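Local structure of beta-ketoacyl-[acyl-carrier-protein] synthase FabY (Pseudomonas aeruginosa, 4CW4) at residues H188-A199 against L258-I268; I213-E221 against V619-K629. The protein catalyses the condensation of acetyl-CoA with malonyl-acyl carrier protein, making the acetoacetyl primer that starts bacterial fatty acid synthesis. All coordinates share one frame; numbering follows the deposited sequence. Where two conformers were deposited one is given.

Contact 1. Residues H188-A199 against L258-I268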
loop_
_atom_site.group_PDB
_atom_site.type_symbol
_atom_site.label_atom_id
_atom_site.label_comp_id
_atom_site.label_asym_id
_atom_site.label_seq_id
_atom_site.Cartn_x
_atom_site.Cartn_y
_atom_site.Cartn_z
ATOM N N HIS A 188 -10.456 -7.540 15.549
ATOM C CA HIS A 188 -9.749 -7.590 14.278
ATOM C C HIS A 188 -10.695 -7.444 13.089
ATOM O O HIS A 188 -11.694 -8.163 13.007
ATOM C CB HIS A 188 -9.032 -8.923 14.148
ATOM C CG HIS A 188 -7.936 -9.112 15.136
ATOM N ND1 HIS A 188 -7.318 -10.328 15.326
ATOM C CD2 HIS A 188 -7.353 -8.248 16.000
ATOM C CE1 HIS A 188 -6.384 -10.199 16.252
ATOM N NE2 HIS A 188 -6.391 -8.949 16.684
ATOM N N PRO A 189 -10.365 -6.553 12.139
ATOM C CA PRO A 189 -11.071 -6.587 10.856
ATOM C C PRO A 189 -11.020 -7.965 10.194
ATOM O O PRO A 189 -10.056 -8.744 10.390
ATOM C CB PRO A 189 -10.304 -5.582 10.004
ATOM C CG PRO A 189 -9.679 -4.654 10.970
ATOM C CD PRO A 189 -9.317 -5.520 12.144
ATOM N N ARG A 190 -12.038 -8.257 9.390
ATOM C CA ARG A 190 -12.150 -9.560 8.725
ATOM C C ARG A 190 -10.908 -9.877 7.887
ATOM O O ARG A 190 -10.455 -11.014 7.889
ATOM C CB ARG A 190 -13.402 -9.597 7.858
ATOM C CG ARG A 190 -13.635 -10.935 7.161
ATOM C CD ARG A 190 -15.016 -10.978 6.552
ATOM N NE ARG A 190 -15.263 -12.206 5.807
ATOM C CZ ARG A 190 -15.658 -13.350 6.356
ATOM N NH1 ARG A 190 -15.841 -13.439 7.666
ATOM N NH2 ARG A 190 -15.868 -14.410 5.595
ATOM N N GLY A 191 -10.340 -8.878 7.220
ATOM C CA GLY A 191 -9.148 -9.117 6.414
ATOM C C GLY A 191 -7.955 -9.570 7.240
ATOM O O GLY A 191 -7.111 -10.308 6.755
ATOM N N LEU A 192 -7.883 -9.120 8.491
ATOM C CA LEU A 192 -6.801 -9.535 9.361
ATOM C C LEU A 192 -7.040 -10.940 9.885
ATOM O O LEU A 192 -6.099 -11.716 9.973
ATOM C CB LEU A 192 -6.573 -8.539 10.492
ATOM C CG LEU A 192 -6.231 -7.115 10.038
ATOM C CD1 LEU A 192 -5.651 -6.313 11.209
ATOM C CD2 LEU A 192 -5.282 -7.074 8.825
ATOM N N GLN A 193 -8.289 -11.266 10.226
ATOM C CA GLN A 193 -8.641 -12.630 10.598
ATOM C C GLN A 193 -8.259 -13.595 9.476
ATOM O O GLN A 193 -7.665 -14.637 9.724
ATOM C CB GLN A 193 -10.138 -12.733 10.865
ATOM C CG GLN A 193 -10.646 -11.821 11.981
ATOM C CD GLN A 193 -12.137 -11.819 12.081
ATOM O OE1 GLN A 193 -12.826 -12.558 11.395
ATOM N NE2 GLN A 193 -12.643 -11.002 12.955
ATOM N N MET A 194 -8.585 -13.230 8.244
ATOM C CA MET A 194 -8.316 -14.088 7.100
ATOM C C MET A 194 -6.825 -14.242 6.876
ATOM O O MET A 194 -6.364 -15.321 6.544
ATOM C CB MET A 194 -9.015 -13.547 5.847
ATOM C CG MET A 194 -10.523 -13.773 5.898
ATOM S SD MET A 194 -11.472 -13.078 4.535
ATOM C CE MET A 194 -10.684 -13.837 3.116
ATOM N N SER A 195 -6.064 -13.182 7.115
ATOM C CA SER A 195 -4.616 -13.248 6.929
ATOM C C SER A 195 -3.995 -14.197 7.938
ATOM O O SER A 195 -3.151 -15.016 7.596
ATOM C CB SER A 195 -3.967 -11.858 7.049
ATOM O OG SER A 195 -2.584 -11.936 6.739
ATOM N N VAL A 196 -4.398 -14.072 9.200
ATOM C CA VAL A 196 -3.858 -14.925 10.256
ATOM C C VAL A 196 -4.173 -16.400 9.964
ATOM O O VAL A 196 -3.307 -17.271 10.053
ATOM C CB VAL A 196 -4.409 -14.481 11.641
ATOM C CG1 VAL A 196 -4.161 -15.523 12.731
ATOM C CG2 VAL A 196 -3.822 -13.124 12.028
ATOM N N VAL A 197 -5.412 -16.673 9.592
ATOM C CA VAL A 197 -5.832 -18.057 9.345
ATOM C C VAL A 197 -5.191 -18.646 8.080
ATOM O O VAL A 197 -4.743 -19.808 8.070
ATOM C CB VAL A 197 -7.375 -18.150 9.329
ATOM C CG1 VAL A 197 -7.841 -19.495 8.915
ATOM C CG2 VAL A 197 -7.915 -17.780 10.711
ATOM N N ALA A 198 -5.098 -17.841 7.029
ATOM C CA ALA A 198 -4.429 -18.261 5.804
ATOM C C ALA A 198 -2.938 -18.482 6.006
ATOM O O ALA A 198 -2.365 -19.407 5.440
ATOM C CB ALA A 198 -4.666 -17.245 4.698
ATOM N N ALA A 199 -2.291 -17.606 6.765
ATOM C CA ALA A 199 -0.856 -17.734 6.951
ATOM C C ALA A 199 -0.525 -19.040 7.653
ATOM O O ALA A 199 0.450 -19.705 7.305
ATOM C CB ALA A 199 -0.287 -16.544 7.707
ATOM N N LEU A 258 -5.490 -0.715 12.916
ATOM C CA LEU A 258 -5.829 -1.996 12.317
ATOM C C LEU A 258 -6.409 -1.847 10.901
ATOM O O LEU A 258 -6.558 -2.825 10.180
ATOM C CB LEU A 258 -6.775 -2.792 13.219
ATOM C CG LEU A 258 -6.216 -3.180 14.594
ATOM C CD1 LEU A 258 -7.192 -4.130 15.305
ATOM C CD2 LEU A 258 -4.843 -3.807 14.483
ATOM N N GLY A 259 -6.708 -0.624 10.488
ATOM C CA GLY A 259 -7.172 -0.394 9.138
ATOM C C GLY A 259 -6.083 -0.304 8.088
ATOM O O GLY A 259 -6.364 -0.536 6.913
ATOM N N PHE A 260 -4.854 0.016 8.490
ATOM C CA PHE A 260 -3.780 0.235 7.520
ATOM C C PHE A 260 -3.605 -0.956 6.586
ATOM O O PHE A 260 -3.652 -2.121 7.010
ATOM C CB PHE A 260 -2.442 0.471 8.205
ATOM C CG PHE A 260 -2.330 1.807 8.854
ATOM C CD1 PHE A 260 -2.384 2.966 8.098
ATOM C CD2 PHE A 260 -2.210 1.923 10.214
ATOM C CE1 PHE A 260 -2.297 4.193 8.683
ATOM C CE2 PHE A 260 -2.123 3.165 10.792
ATOM C CZ PHE A 260 -2.160 4.294 10.020
ATOM N N ASN A 261 -3.346 -0.656 5.317
ATOM C CA ASN A 261 -3.235 -1.711 4.300
ATOM C C ASN A 261 -2.052 -2.642 4.500
ATOM O O ASN A 261 -2.002 -3.702 3.881
ATOM C CB ASN A 261 -3.289 -1.133 2.877
ATOM C CG ASN A 261 -1.932 -0.794 2.325
ATOM O OD1 ASN A 261 -1.087 -0.195 2.990
ATOM N ND2 ASN A 261 -1.723 -1.175 1.073
ATOM N N SER A 262 -1.114 -2.255 5.365
ATOM C CA SER A 262 0.020 -3.123 5.701
ATOM C C SER A 262 -0.273 -4.151 6.778
ATOM O O SER A 262 0.536 -5.044 7.021
ATOM C CB SER A 262 1.215 -2.281 6.149
ATOM O OG SER A 262 0.887 -1.540 7.327
ATOM N N MET A 263 -1.416 -4.029 7.440
ATOM C CA MET A 263 -1.670 -4.863 8.603
ATOM C C MET A 263 -1.766 -6.367 8.335
ATOM O O MET A 263 -1.401 -7.145 9.214
ATOM C CB MET A 263 -2.864 -4.335 9.396
ATOM C CG MET A 263 -2.486 -3.072 10.136
ATOM S SD MET A 263 -1.564 -3.469 11.661
ATOM C CE MET A 263 -0.574 -1.992 11.882
ATOM N N PRO A 264 -2.220 -6.795 7.135
ATOM C CA PRO A 264 -2.142 -8.236 6.857
ATOM C C PRO A 264 -0.704 -8.764 6.930
ATOM O O PRO A 264 -0.490 -9.889 7.342
ATOM C CB PRO A 264 -2.703 -8.346 5.434
ATOM C CG PRO A 264 -3.715 -7.236 5.380
ATOM C CD PRO A 264 -3.022 -6.098 6.118
ATOM N N THR A 265 0.257 -7.934 6.547
ATOM C CA THR A 265 1.685 -8.230 6.632
ATOM C C THR A 265 2.185 -8.095 8.076
ATOM O O THR A 265 2.850 -8.985 8.612
ATOM C CB THR A 265 2.459 -7.206 5.764
ATOM O OG1 THR A 265 1.847 -7.162 4.471
ATOM C CG2 THR A 265 3.935 -7.577 5.673
ATOM N N ASP A 266 1.872 -6.965 8.701
ATOM C CA ASP A 266 2.350 -6.698 10.047
ATOM C C ASP A 266 1.883 -7.766 11.036
ATOM O O ASP A 266 2.620 -8.152 11.931
ATOM C CB ASP A 266 1.859 -5.322 10.521
ATOM C CG ASP A 266 2.325 -4.175 9.633
ATOM O OD1 ASP A 266 3.425 -4.246 9.045
ATOM O OD2 ASP A 266 1.558 -3.187 9.523
ATOM N N PHE A 267 0.644 -8.232 10.895
ATOM C CA PHE A 267 0.126 -9.253 11.803
ATOM C C PHE A 267 0.908 -10.564 11.667
ATOM O O PHE A 267 1.092 -11.285 12.631
ATOM C CB PHE A 267 -1.365 -9.504 11.555
ATOM C CG PHE A 267 -2.265 -8.722 12.469
ATOM C CD1 PHE A 267 -1.997 -7.404 12.782
ATOM C CD2 PHE A 267 -3.380 -9.317 13.037
ATOM C CE1 PHE A 267 -2.806 -6.688 13.629
ATOM C CE2 PHE A 267 -4.198 -8.597 13.914
ATOM C CZ PHE A 267 -3.904 -7.280 14.208
ATOM N N ILE A 268 1.367 -10.885 10.474
ATOM C CA ILE A 268 2.145 -12.110 10.307
ATOM C C ILE A 268 3.498 -12.025 11.026
ATOM O O ILE A 268 3.894 -12.963 11.715
ATOM C CB ILE A 268 2.331 -12.442 8.823
ATOM C CG1 ILE A 268 0.986 -12.835 8.211
ATOM C CG2 ILE A 268 3.322 -13.584 8.612
ATOM C CD1 ILE A 268 1.001 -12.847 6.708
#
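Leu192 of helix 190-199 enters a hole formed by Leu258, Met263, Pro264 and Phe267, a knob-into-hole fit between segments whose short helices lie 9.1 Å apart with their axes at -45°. Its CB stands beside the CD2-CE2 side of the Phe267 ring. CG lies anti to the carbonyl carbon, and from there the two methyls part. CD1 makes a CH-pi contact, 3.7 Å from the centroid of the Phe267 ring and 16° off its normal, and also touches Leu258 O. CD2 drops onto the start of helix 263-268, reaching Pro264 N at 3.5 Å and packing on Met263 CB and Pro264 CD.

The same phenylalanine ring presents its edge to His188. CE2 sits over the centre of the imidazole face, with centroids 4.9 Å apart and planes at 76°, the geometry of a T-shaped pair. His188 ND1 is hydrogen-bonded to Tyr183, a link consistent with a fixed tilt of the imidazole. Val196 CG2 also lies at the phenylalanine edge, 4.0 Å from Phe267 CD2. Nearer the prolyl N-cap of the first helix, Pro189 CD lies against Leu258 CB.

Further along helix 190-199, Ser195 OG lies 3.0 Å from Pro264 O and is also hydrogen-bonded to the Tyr369 hydroxyl on strand 366-374. Beyond it, Ala199 CB meets Ile268 CG1 at 4.0 Å, closing the interface with small and branched groups.

All the touching residues are buried. Side chains of these helices also touch strands 307-314 and 366-374, while Asp266 and Asn261 bond to the second subunit. The arrangement is helix-on-helix packing beside these strands, as in the layered α/β thiolase-like fold of ketosynthases.

Contact 2. Residues I213-E221 against V619-K629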
loop_
_atom_site.group_PDB
_atom_site.type_symbol
_atom_site.label_atom_id
_atom_site.label_comp_id
_atom_site.label_asym_id
_atom_site.label_seq_id
_atom_site.Cartn_x
_atom_site.Cartn_y
_atom_site.Cartn_z
ATOM N N ILE A 213 13.122 -23.965 10.374
ATOM C CA ILE A 213 13.406 -23.000 9.313
ATOM C C ILE A 213 14.193 -21.805 9.868
ATOM O O ILE A 213 15.259 -21.460 9.354
ATOM C CB ILE A 213 12.105 -22.552 8.607
ATOM C CG1 ILE A 213 11.488 -23.768 7.898
ATOM C CG2 ILE A 213 12.375 -21.380 7.629
ATOM C CD1 ILE A 213 10.063 -23.522 7.368
ATOM N N VAL A 214 13.692 -21.205 10.939
ATOM C CA VAL A 214 14.348 -20.047 11.542
ATOM C C VAL A 214 15.779 -20.388 11.997
ATOM O O VAL A 214 16.698 -19.587 11.792
ATOM C CB VAL A 214 13.520 -19.505 12.720
ATOM C CG1 VAL A 214 14.205 -18.324 13.350
ATOM C CG2 VAL A 214 12.133 -19.090 12.245
ATOM N N ASP A 215 15.963 -21.571 12.590
ATOM C CA ASP A 215 17.274 -22.022 13.083
ATOM C C ASP A 215 18.301 -22.183 11.943
ATOM O O ASP A 215 19.512 -22.248 12.187
ATOM C CB ASP A 215 17.154 -23.388 13.779
ATOM C CG ASP A 215 16.676 -23.302 15.223
ATOM O OD1 ASP A 215 16.626 -22.205 15.812
ATOM O OD2 ASP A 215 16.353 -24.381 15.774
ATOM N N ASN A 216 17.812 -22.278 10.707
ATOM C CA ASN A 216 18.681 -22.519 9.560
ATOM C C ASN A 216 19.038 -21.298 8.724
ATOM O O ASN A 216 19.725 -21.435 7.720
ATOM C CB ASN A 216 18.087 -23.599 8.659
ATOM C CG ASN A 216 18.482 -24.997 9.097
ATOM O OD1 ASN A 216 19.466 -25.561 8.613
ATOM N ND2 ASN A 216 17.730 -25.552 10.028
ATOM N N VAL A 217 18.591 -20.115 9.140
ATOM C CA VAL A 217 18.903 -18.875 8.420
ATOM C C VAL A 217 19.266 -17.774 9.419
ATOM O O VAL A 217 19.065 -17.939 10.622
ATOM C CB VAL A 217 17.721 -18.432 7.510
ATOM C CG1 VAL A 217 17.412 -19.518 6.478
ATOM C CG2 VAL A 217 16.479 -18.101 8.315
ATOM N N GLN A 218 19.829 -16.669 8.936
ATOM C CA GLN A 218 20.057 -15.506 9.789
ATOM C C GLN A 218 18.734 -14.779 10.060
ATOM O O GLN A 218 17.770 -14.912 9.303
ATOM C CB GLN A 218 21.099 -14.559 9.182
ATOM C CG GLN A 218 22.451 -15.253 9.013
ATOM C CD GLN A 218 23.580 -14.324 8.639
ATOM O OE1 GLN A 218 23.503 -13.134 8.843
ATOM N NE2 GLN A 218 24.632 -14.881 8.061
ATOM N N PRO A 219 18.667 -14.036 11.172
ATOM C CA PRO A 219 17.373 -13.431 11.533
ATOM C C PRO A 219 16.796 -12.460 10.490
ATOM O O PRO A 219 15.576 -12.320 10.396
ATOM C CB PRO A 219 17.690 -12.673 12.836
ATOM C CG PRO A 219 18.848 -13.415 13.414
ATOM C CD PRO A 219 19.684 -13.850 12.223
ATOM N N ASP A 220 17.664 -11.808 9.729
ATOM C CA ASP A 220 17.235 -10.873 8.702
ATOM C C ASP A 220 16.904 -11.540 7.375
ATOM O O ASP A 220 16.529 -10.852 6.434
ATOM C CB ASP A 220 18.282 -9.770 8.495
ATOM C CG ASP A 220 19.635 -10.305 8.043
ATOM O OD1 ASP A 220 19.925 -11.493 8.289
ATOM O OD2 ASP A 220 20.429 -9.501 7.484
ATOM N N GLU A 221 17.023 -12.867 7.307
ATOM C CA GLU A 221 16.833 -13.595 6.042
ATOM C C GLU A 221 15.429 -14.190 5.826
ATOM O O GLU A 221 15.198 -14.999 4.914
ATOM C CB GLU A 221 17.928 -14.672 5.898
ATOM C CG GLU A 221 19.301 -14.056 5.615
ATOM C CD GLU A 221 20.413 -15.074 5.499
ATOM O OE1 GLU A 221 20.268 -16.179 6.077
ATOM O OE2 GLU A 221 21.421 -14.760 4.823
ATOM N N VAL A 619 20.505 -11.578 18.361
ATOM C CA VAL A 619 19.119 -11.300 18.702
ATOM C C VAL A 619 18.577 -12.392 19.623
ATOM O O VAL A 619 18.617 -13.576 19.276
ATOM C CB VAL A 619 18.247 -11.238 17.430
ATOM C CG1 VAL A 619 16.824 -10.843 17.779
ATOM C CG2 VAL A 619 18.844 -10.260 16.411
ATOM N N PRO A 620 18.079 -12.006 20.809
ATOM C CA PRO A 620 17.476 -13.010 21.694
ATOM C C PRO A 620 16.458 -13.897 20.972
ATOM O O PRO A 620 15.655 -13.414 20.170
ATOM C CB PRO A 620 16.789 -12.157 22.756
ATOM C CG PRO A 620 17.590 -10.931 22.824
ATOM C CD PRO A 620 18.068 -10.663 21.420
ATOM N N GLY A 621 16.531 -15.200 21.214
ATOM C CA GLY A 621 15.595 -16.125 20.611
ATOM C C GLY A 621 15.998 -16.675 19.247
ATOM O O GLY A 621 15.367 -17.601 18.751
ATOM N N PHE A 622 17.028 -16.101 18.632
ATOM C CA PHE A 622 17.511 -16.576 17.335
ATOM C C PHE A 622 18.873 -17.209 17.516
ATOM O O PHE A 622 19.793 -16.553 17.993
ATOM C CB PHE A 622 17.614 -15.418 16.344
ATOM C CG PHE A 622 16.285 -14.927 15.860
ATOM C CD1 PHE A 622 15.577 -13.976 16.583
ATOM C CD2 PHE A 622 15.731 -15.424 14.690
ATOM C CE1 PHE A 622 14.356 -13.532 16.149
ATOM C CE2 PHE A 622 14.503 -14.976 14.245
ATOM C CZ PHE A 622 13.811 -14.025 14.979
ATOM N N SER A 623 19.014 -18.474 17.126
ATOM C CA SER A 623 20.270 -19.186 17.357
ATOM C C SER A 623 21.388 -18.618 16.480
ATOM O O SER A 623 22.547 -18.581 16.887
ATOM C CB SER A 623 20.109 -20.705 17.167
ATOM O OG SER A 623 19.651 -21.047 15.873
ATOM N N GLN A 624 21.028 -18.138 15.297
ATOM C CA GLN A 624 22.010 -17.649 14.339
ATOM C C GLN A 624 22.270 -16.159 14.496
ATOM O O GLN A 624 21.328 -15.368 14.484
ATOM C CB GLN A 624 21.517 -17.919 12.919
ATOM C CG GLN A 624 21.117 -19.387 12.665
ATOM C CD GLN A 624 22.175 -20.159 11.942
ATOM O OE1 GLN A 624 21.962 -20.645 10.825
ATOM N NE2 GLN A 624 23.354 -20.231 12.544
ATOM N N PRO A 625 23.538 -15.771 14.666
ATOM C CA PRO A 625 23.814 -14.332 14.650
ATOM C C PRO A 625 23.552 -13.686 13.301
ATOM O O PRO A 625 23.642 -14.342 12.267
ATOM C CB PRO A 625 25.307 -14.255 14.977
ATOM C CG PRO A 625 25.827 -15.607 14.668
ATOM C CD PRO A 625 24.738 -16.554 14.982
ATOM N N LEU A 626 23.222 -12.398 13.318
ATOM C CA LEU A 626 23.057 -11.633 12.095
ATOM C C LEU A 626 24.435 -11.062 11.788
ATOM O O LEU A 626 24.874 -10.120 12.447
ATOM C CB LEU A 626 22.026 -10.514 12.301
ATOM C CG LEU A 626 21.536 -9.754 11.072
ATOM C CD1 LEU A 626 20.376 -8.847 11.458
ATOM C CD2 LEU A 626 22.630 -8.942 10.417
ATOM N N VAL A 627 25.129 -11.652 10.817
ATOM C CA VAL A 627 26.470 -11.202 10.444
ATOM C C VAL A 627 26.333 -10.260 9.268
ATOM O O VAL A 627 25.700 -10.617 8.292
ATOM C CB VAL A 627 27.357 -12.395 10.053
ATOM C CG1 VAL A 627 28.785 -11.944 9.765
ATOM C CG2 VAL A 627 27.314 -13.454 11.142
ATOM N N TYR A 628 26.915 -9.067 9.362
ATOM C CA TYR A 628 26.784 -8.075 8.304
ATOM C C TYR A 628 27.389 -8.631 7.027
ATOM O O TYR A 628 28.476 -9.218 7.052
ATOM C CB TYR A 628 27.504 -6.780 8.677
ATOM C CG TYR A 628 27.122 -6.206 10.031
ATOM C CD1 TYR A 628 25.797 -6.033 10.393
ATOM C CD2 TYR A 628 28.096 -5.846 10.945
ATOM C CE1 TYR A 628 25.451 -5.516 11.616
ATOM C CE2 TYR A 628 27.762 -5.337 12.175
ATOM C CZ TYR A 628 26.430 -5.174 12.511
ATOM O OH TYR A 628 26.094 -4.656 13.742
ATOM N N LYS A 629 26.687 -8.446 5.914
ATOM C CA LYS A 629 27.125 -9.016 4.646
ATOM C C LYS A 629 28.193 -8.184 3.954
ATOM O O LYS A 629 28.080 -6.966 3.833
ATOM C CB LYS A 629 25.920 -9.245 3.725
ATOM C CG LYS A 629 25.074 -10.448 4.147
ATOM C CD LYS A 629 23.907 -10.687 3.206
ATOM C CE LYS A 629 23.310 -12.078 3.381
ATOM N NZ LYS A 629 22.489 -12.229 4.618
HETATM O O HOH W 1 18.527 -18.031 13.670
HETATM O O HOH W 2 16.549 -19.506 15.647
HETATM O O HOH W 3 22.217 -24.028 10.030
HETATM O O HOH W 4 25.456 -12.938 6.458
HETATM O O HOH W 5 20.586 -10.294 4.336
HETATM O O HOH W 6 23.048 -9.506 6.814
#
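Across the contact, the CA atoms of Asp215 and Ser623 are 5.9 Å apart and those of Gln218 and Gln624 5.4 Å, so the chain leaving helix 213-215 runs beside the segment that follows the type II turn Val619-Phe622. Two waters bridge the segments here: one molecule donates to Val214 O and accepts from Gln624 N, and another joins Asp215 OD1 to Ser623 N.

Pro219 and Phe622 carry the apolar centre. Pro219 CB lies over one face of the phenyl ring, 4.1 Å from its centroid and 21° off the normal, a CH-pi contact, while Val214 CG1 approaches the ring obliquely, 3.5 Å from Phe622 CE2. Leu626 lays its CG against the Asp220 carboxylate.

Gln218 is extended beyond CG, which carries OE1 to Val627 N at 3.0 Å; the N-H...O angle is 149° and the donor stands 50° out of the carbonyl plane. Lys629 NZ forms a salt bridge to Glu221 OE2 on its anti side, at 2.8 Å. The other oxygen, Glu221 OE1, accepts a nearly straight bond from Gln218 N, 2.9 Å away, so both carboxylate oxygens are engaged.

Asp220 OD2 pairs with Lys416 of the second subunit and also accepts from a water that donates to Val627 O, whereas OD1 is buried without a partner. The nearby lysines would probably stabilise the ionised forms of Asp220 and Glu221. The chemistry implies a C-terminal segment held on the ketosynthase surface by a small apolar patch, with charge and water at its margins, beside the dimer interface.

Centres of contacts 1 and 2 are 25 Å apart and their nearest atoms about 10 Å, so they do not touch. Their segments alternate along the chain, in the order 188-199, 213-221, 258-268 and 619-629; helix 190-204 is followed directly by helix 210-215, giving each contact one of two consecutive helices. Contact 1 is buried about 12 Å from the chain centre and joins parts of the N-terminal ketosynthase region. Contact 2, about 30 Å out, ties that region to the edge strand, 626-627, of the small antiparallel sheet that also holds strands 611-612 and 616-618. Both reach the second subunit, linking core and periphery to the homodimer.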